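Amidohydrolase (Mycoplasma synoviae, PDB 3OVG) hydrolyses 1,4-lactones, among them D-xylono-1,4-lactone 5-phosphate and L-arabino-1,4-lactone 5-phosphate, with two zinc ions per subunit. Local coordinates at residues 229-234 with 263-268; 209-214 with 327-332. All coordinates share one frame; numbering follows the deposited sequence.

Contact 1: residues 229-234 with 263-268; sequences VIKETG and KGLQKH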
loop_
_atom_site.group_PDB
_atom_site.type_symbol
_atom_site.label_atom_id
_atom_site.label_comp_id
_atom_site.label_asym_id
_atom_site.label_seq_id
_atom_site.Cartn_x
_atom_site.Cartn_y
_atom_site.Cartn_z
ATOM N N VAL A 229 -7.127 -38.413 1.106
ATOM C CA VAL A 229 -5.940 -38.242 1.946
ATOM C C VAL A 229 -5.947 -39.268 3.064
ATOM O O VAL A 229 -4.979 -39.995 3.256
ATOM C CB VAL A 229 -5.867 -36.848 2.569
ATOM C CG1 VAL A 229 -4.730 -36.789 3.580
ATOM C CG2 VAL A 229 -5.692 -35.798 1.471
ATOM N N ILE A 230 -7.058 -39.345 3.778
ATOM C CA ILE A 230 -7.184 -40.306 4.857
ATOM C C ILE A 230 -6.973 -41.748 4.374
ATOM O O ILE A 230 -6.161 -42.492 4.955
ATOM C CB ILE A 230 -8.522 -40.148 5.603
ATOM C CG1 ILE A 230 -8.523 -38.807 6.360
ATOM C CG2 ILE A 230 -8.744 -41.325 6.546
ATOM C CD1 ILE A 230 -9.880 -38.319 6.798
ATOM N N LYS A 231 -7.685 -42.117 3.317
ATOM C CA LYS A 231 -7.652 -43.481 2.821
ATOM C C LYS A 231 -6.314 -43.878 2.189
ATOM O O LYS A 231 -5.899 -45.013 2.341
ATOM C CB LYS A 231 -8.781 -43.724 1.826
ATOM C CG LYS A 231 -10.087 -44.081 2.496
ATOM C CD LYS A 231 -11.237 -44.018 1.528
ATOM C CE LYS A 231 -12.480 -44.664 2.158
ATOM N NZ LYS A 231 -13.620 -44.753 1.174
ATOM N N GLU A 232 -5.624 -42.953 1.521
ATOM C CA GLU A 232 -4.341 -43.298 0.905
ATOM C C GLU A 232 -3.172 -43.261 1.887
ATOM O O GLU A 232 -2.144 -43.909 1.660
ATOM C CB GLU A 232 -4.047 -42.406 -0.323
ATOM C CG GLU A 232 -5.097 -42.604 -1.455
ATOM C CD GLU A 232 -4.696 -41.944 -2.794
ATOM O OE1 GLU A 232 -3.591 -41.354 -2.865
ATOM O OE2 GLU A 232 -5.503 -42.019 -3.763
ATOM N N THR A 233 -3.309 -42.525 2.979
ATOM C CA THR A 233 -2.154 -42.323 3.870
ATOM C C THR A 233 -2.366 -42.694 5.336
ATOM O O THR A 233 -1.412 -43.052 6.043
ATOM C CB THR A 233 -1.632 -40.883 3.792
ATOM O OG1 THR A 233 -2.561 -39.984 4.445
ATOM C CG2 THR A 233 -1.436 -40.481 2.316
ATOM N N GLY A 234 -3.609 -42.618 5.791
ATOM C CA GLY A 234 -3.943 -43.018 7.144
ATOM C C GLY A 234 -3.658 -41.927 8.167
ATOM O O GLY A 234 -3.669 -42.181 9.380
ATOM N N LYS A 263 -18.493 -42.380 5.724
ATOM C CA LYS A 263 -17.551 -43.213 4.982
ATOM C C LYS A 263 -16.678 -44.046 5.901
ATOM O O LYS A 263 -15.832 -44.814 5.431
ATOM C CB LYS A 263 -16.681 -42.364 4.051
ATOM C CG LYS A 263 -17.471 -41.574 3.037
ATOM C CD LYS A 263 -18.382 -42.465 2.133
ATOM C CE LYS A 263 -17.679 -42.895 0.843
ATOM N NZ LYS A 263 -18.655 -43.025 -0.321
ATOM N N GLY A 264 -16.886 -43.907 7.213
ATOM C CA GLY A 264 -16.238 -44.791 8.171
ATOM C C GLY A 264 -14.885 -44.271 8.608
ATOM O O GLY A 264 -14.054 -45.003 9.125
ATOM N N LEU A 265 -14.700 -42.970 8.452
ATOM C CA LEU A 265 -13.399 -42.366 8.706
ATOM C C LEU A 265 -13.346 -41.577 10.018
ATOM O O LEU A 265 -12.435 -40.740 10.217
ATOM C CB LEU A 265 -13.029 -41.477 7.497
ATOM C CG LEU A 265 -12.990 -42.164 6.107
ATOM C CD1 LEU A 265 -12.440 -41.222 5.006
ATOM C CD2 LEU A 265 -12.124 -43.440 6.162
ATOM N N GLN A 266 -14.292 -41.821 10.922
ATOM C CA GLN A 266 -14.361 -41.014 12.147
ATOM C C GLN A 266 -13.123 -41.080 13.061
ATOM O O GLN A 266 -12.911 -40.195 13.900
ATOM C CB GLN A 266 -15.580 -41.380 12.982
ATOM C CG GLN A 266 -15.487 -42.759 13.645
ATOM C CD GLN A 266 -16.833 -43.180 14.165
ATOM O OE1 GLN A 266 -17.774 -43.342 13.383
ATOM N NE2 GLN A 266 -16.958 -43.301 15.494
ATOM N N LYS A 267 -12.317 -42.118 12.934
ATOM C CA LYS A 267 -11.093 -42.189 13.739
ATOM C C LYS A 267 -9.947 -41.299 13.217
ATOM O O LYS A 267 -8.892 -41.224 13.848
ATOM C CB LYS A 267 -10.603 -43.632 13.813
ATOM C CG LYS A 267 -11.594 -44.619 14.458
ATOM C CD LYS A 267 -11.456 -44.657 15.978
ATOM C CE LYS A 267 -12.465 -45.648 16.591
ATOM N NZ LYS A 267 -12.407 -45.556 18.082
ATOM N N HIS A 268 -10.162 -40.627 12.086
ATOM C CA HIS A 268 -9.127 -39.823 11.430
ATOM C C HIS A 268 -9.381 -38.323 11.433
ATOM O O HIS A 268 -8.872 -37.608 10.574
ATOM C CB HIS A 268 -8.932 -40.329 10.015
ATOM C CG HIS A 268 -8.385 -41.709 9.992
ATOM N ND1 HIS A 268 -7.036 -41.969 9.878
ATOM C CD2 HIS A 268 -8.995 -42.910 10.150
ATOM C CE1 HIS A 268 -6.842 -43.277 9.935
ATOM N NE2 HIS A 268 -8.015 -43.869 10.096
HETATM O O HOH W 1 -15.614 -45.799 2.764
#
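Ile230, near the end of helix 223-233, lies between Leu265 and His268 of the turn that follows helix 250-262. Its CG2 does most of the touching: the methyl stands over one face of the imidazole, 3.9 Å from the ring centroid and 27° off the normal, a CH-pi contact displaced toward the rim, where CG2 comes 3.5 Å from CG of His268. CG2 is also 4.0 Å from CD1 of Leu265. With CG1 beside the backbone N of Ile230 (chi1 -68°), the other branch runs along CB of His268, CD1 approaching it to 3.9 Å. Lys231 follows at the margin, its aliphatic end passing Leu265 with CE 4.2 Å from CD2. Its ammonium forms a salt bridge with Glu227, one turn back on the same helix, and reaches the other segment through a water, which accepts from NZ of Lys231 at 2.8 Å and donates to the carbonyl O of Lys263. Thr233 turns its hydroxyl back on its own helix, OG1 donating to O of Val229 at 2.7 Å from above the carbonyl plane. Gly234 then leaves the helix with positive phi and brings its O to the edge of the imidazole, 3.4 Å from CE1 of His268; ND1 is hydrogen-bonded to the backbone O of Val235. On the other segment, the chain leaves helix 250-262 through Gly264, whose positive phi completes a Schellman motif. The C-terminal turn of one helix thus packs on the loop that leads from the next helix into strand 269-271, on the outer helical layer of the TIM-barrel fold of the phosphotriesterase family.

Contact 2: residues 209-214 with 327-332; sequences PDKIQI and VLAFDE
Lys211, at the end of the 3-10 turn just before strand 212-215, reaches into the bend after helix 313-327, where its ammonium is taken up by several oxygens. NZ donates to the backbone O of Ala329 at a modelled 2.4 Å, a very short separation to be read with caution, and more weakly to OD1 of Asp331, a salt bridge of 3.4 Å. The carbonyl O of Arg326 is a further acceptor. Bends at chi2 (-65°) and chi3 (91°) fold the lysine chain across the Asp331 carboxylate, with CG 3.6 Å from OD2; OD2 itself accepts a hydrogen bond from ND2 of Asn208. Carbonyl groups and a carboxylate around this buried amine would be expected to favour its charged form. Asp210 offers its backbone O to CA of Val327 in a 3.6 Å CA-H...O contact. The strand belongs to the parallel barrel of a TIM-barrel hydrolase, and the chain after the helix passes its N-terminal end. On the strand itself Gln213 packs on Val327, the two side chains crossing at about a right angle; CG2 of Val327 and CD2 of Leu328 each lie 3.9 Å from OE1 of Gln213. The amide nitrogen NE2 of Gln213 is hydrogen-bonded to OG1 of Thr270, and the side chain lies about 6 Å from that of the zinc ligand His26.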
loop_
_atom_site.group_PDB
_atom_site.type_symbol
_atom_site.label_atom_id
_atom_site.label_comp_id
_atom_site.label_asym_id
_atom_site.label_seq_id
_atom_site.Cartn_x
_atom_site.Cartn_y
_atom_site.Cartn_z
ATOM N N PRO A 209 2.339 -42.852 10.110
ATOM C CA PRO A 209 1.093 -42.154 9.790
ATOM C C PRO A 209 0.255 -41.929 11.050
ATOM O O PRO A 209 -0.532 -41.006 11.130
ATOM C CB PRO A 209 0.332 -43.145 8.886
ATOM C CG PRO A 209 1.315 -44.195 8.496
ATOM C CD PRO A 209 2.445 -44.171 9.459
ATOM N N ASP A 210 0.394 -42.818 12.017
ATOM C CA ASP A 210 -0.415 -42.720 13.225
ATOM C C ASP A 210 -0.098 -41.536 14.122
ATOM O O ASP A 210 -0.873 -41.236 15.043
ATOM C CB ASP A 210 -0.300 -43.991 14.065
ATOM C CG ASP A 210 -1.607 -44.708 14.169
ATOM O OD1 ASP A 210 -2.006 -45.322 13.144
ATOM O OD2 ASP A 210 -2.245 -44.628 15.265
ATOM N N LYS A 211 1.043 -40.909 13.879
ATOM C CA LYS A 211 1.530 -39.768 14.678
ATOM C C LYS A 211 1.291 -38.411 13.991
ATOM O O LYS A 211 1.679 -37.341 14.525
ATOM C CB LYS A 211 3.030 -39.899 14.928
ATOM C CG LYS A 211 3.476 -41.070 15.776
ATOM C CD LYS A 211 2.952 -40.977 17.220
ATOM C CE LYS A 211 1.587 -41.683 17.373
ATOM N NZ LYS A 211 1.373 -42.139 18.766
ATOM N N ILE A 212 0.647 -38.451 12.828
ATOM C CA ILE A 212 0.573 -37.284 11.960
ATOM C C ILE A 212 -0.804 -36.655 11.935
ATOM O O ILE A 212 -1.790 -37.299 11.551
ATOM C CB ILE A 212 0.931 -37.643 10.488
ATOM C CG1 ILE A 212 2.311 -38.317 10.396
ATOM C CG2 ILE A 212 0.739 -36.402 9.534
ATOM C CD1 ILE A 212 2.743 -38.603 8.948
ATOM N N GLN A 213 -0.857 -35.385 12.312
ATOM C CA GLN A 213 -2.024 -34.561 12.006
ATOM C C GLN A 213 -1.727 -33.520 10.926
ATOM O O GLN A 213 -0.616 -32.917 10.879
ATOM C CB GLN A 213 -2.483 -33.819 13.249
ATOM C CG GLN A 213 -3.225 -34.671 14.263
ATOM C CD GLN A 213 -3.496 -33.890 15.528
ATOM O OE1 GLN A 213 -2.608 -33.764 16.383
ATOM N NE2 GLN A 213 -4.725 -33.361 15.663
ATOM N N ILE A 214 -2.721 -33.297 10.066
ATOM C CA ILE A 214 -2.619 -32.247 9.076
ATOM C C ILE A 214 -3.718 -31.201 9.284
ATOM O O ILE A 214 -4.904 -31.520 9.219
ATOM C CB ILE A 214 -2.651 -32.789 7.637
ATOM C CG1 ILE A 214 -1.511 -33.791 7.416
ATOM C CG2 ILE A 214 -2.494 -31.619 6.645
ATOM C CD1 ILE A 214 -1.381 -34.223 5.965
ATOM N N VAL A 327 -3.324 -40.050 18.499
ATOM C CA VAL A 327 -2.357 -39.328 17.675
ATOM C C VAL A 327 -1.313 -38.538 18.480
ATOM O O VAL A 327 -0.247 -38.242 17.951
ATOM C CB VAL A 327 -3.042 -38.412 16.652
ATOM C CG1 VAL A 327 -3.950 -39.226 15.758
ATOM C CG2 VAL A 327 -3.843 -37.290 17.355
ATOM N N LEU A 328 -1.605 -38.238 19.750
ATOM C CA LEU A 328 -0.692 -37.459 20.588
ATOM C C LEU A 328 0.202 -38.329 21.480
ATOM O O LEU A 328 1.091 -37.810 22.160
ATOM C CB LEU A 328 -1.469 -36.459 21.462
ATOM C CG LEU A 328 -2.234 -35.350 20.718
ATOM C CD1 LEU A 328 -3.008 -34.527 21.764
ATOM C CD2 LEU A 328 -1.258 -34.437 19.990
ATOM N N ALA A 329 -0.035 -39.643 21.486
ATOM C CA ALA A 329 0.758 -40.558 22.316
ATOM C C ALA A 329 2.160 -40.701 21.731
ATOM O O ALA A 329 2.286 -40.820 20.523
ATOM C CB ALA A 329 0.062 -41.933 22.378
ATOM N N PHE A 330 3.214 -40.693 22.539
ATOM C CA PHE A 330 4.534 -40.969 21.968
ATOM C C PHE A 330 4.636 -42.402 21.442
ATOM O O PHE A 330 4.098 -43.339 22.047
ATOM C CB PHE A 330 5.643 -40.714 22.994
ATOM C CG PHE A 330 6.148 -39.275 22.996
ATOM C CD1 PHE A 330 5.255 -38.215 23.039
ATOM C CD2 PHE A 330 7.501 -39.001 22.948
ATOM C CE1 PHE A 330 5.697 -36.897 23.046
ATOM C CE2 PHE A 330 7.969 -37.675 22.972
ATOM C CZ PHE A 330 7.079 -36.629 23.016
ATOM N N ASP A 331 5.337 -42.579 20.325
ATOM C CA ASP A 331 5.705 -43.923 19.872
ATOM C C ASP A 331 6.939 -44.302 20.640
ATOM O O ASP A 331 7.562 -43.428 21.262
ATOM C CB ASP A 331 6.089 -43.923 18.393
ATOM C CG ASP A 331 4.927 -44.195 17.499
ATOM O OD1 ASP A 331 3.808 -44.391 18.032
ATOM O OD2 ASP A 331 5.139 -44.220 16.276
ATOM N N GLU A 332 7.301 -45.587 20.591
ATOM C CA GLU A 332 8.625 -45.991 21.019
ATOM C C GLU A 332 9.625 -45.354 20.050
ATOM O O GLU A 332 9.333 -45.205 18.857
ATOM C CB GLU A 332 8.810 -47.521 21.015
ATOM C CG GLU A 332 7.983 -48.302 22.082
ATOM C CD GLU A 332 7.959 -47.626 23.468
ATOM O OE1 GLU A 332 9.014 -47.592 24.177
ATOM O OE2 GLU A 332 6.861 -47.137 23.851
#

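Contact 2 is the buried one, its centre about 12 Å from that of the chain, whereas contact 1 lies about 18 Å out and is only partly buried. Both sit toward the N-terminal ends of barrel strands, and two of their elements are consecutive: strand 212-215 leads into helix 223-233. Contact 1 joins a helix end to a loop by apolar and aromatic packing, with one water bridge at its exposed margin. Contact 2 ties segments 113 residues apart at their closest ends, chiefly through a lysine ammonium among oxygen acceptors, one bond weak and another modelled too short to be trusted in detail. The two meet where Thr233 O lies 3.3 Å from CB of Pro209, and the loop closed by contact 2 encloses contact 1.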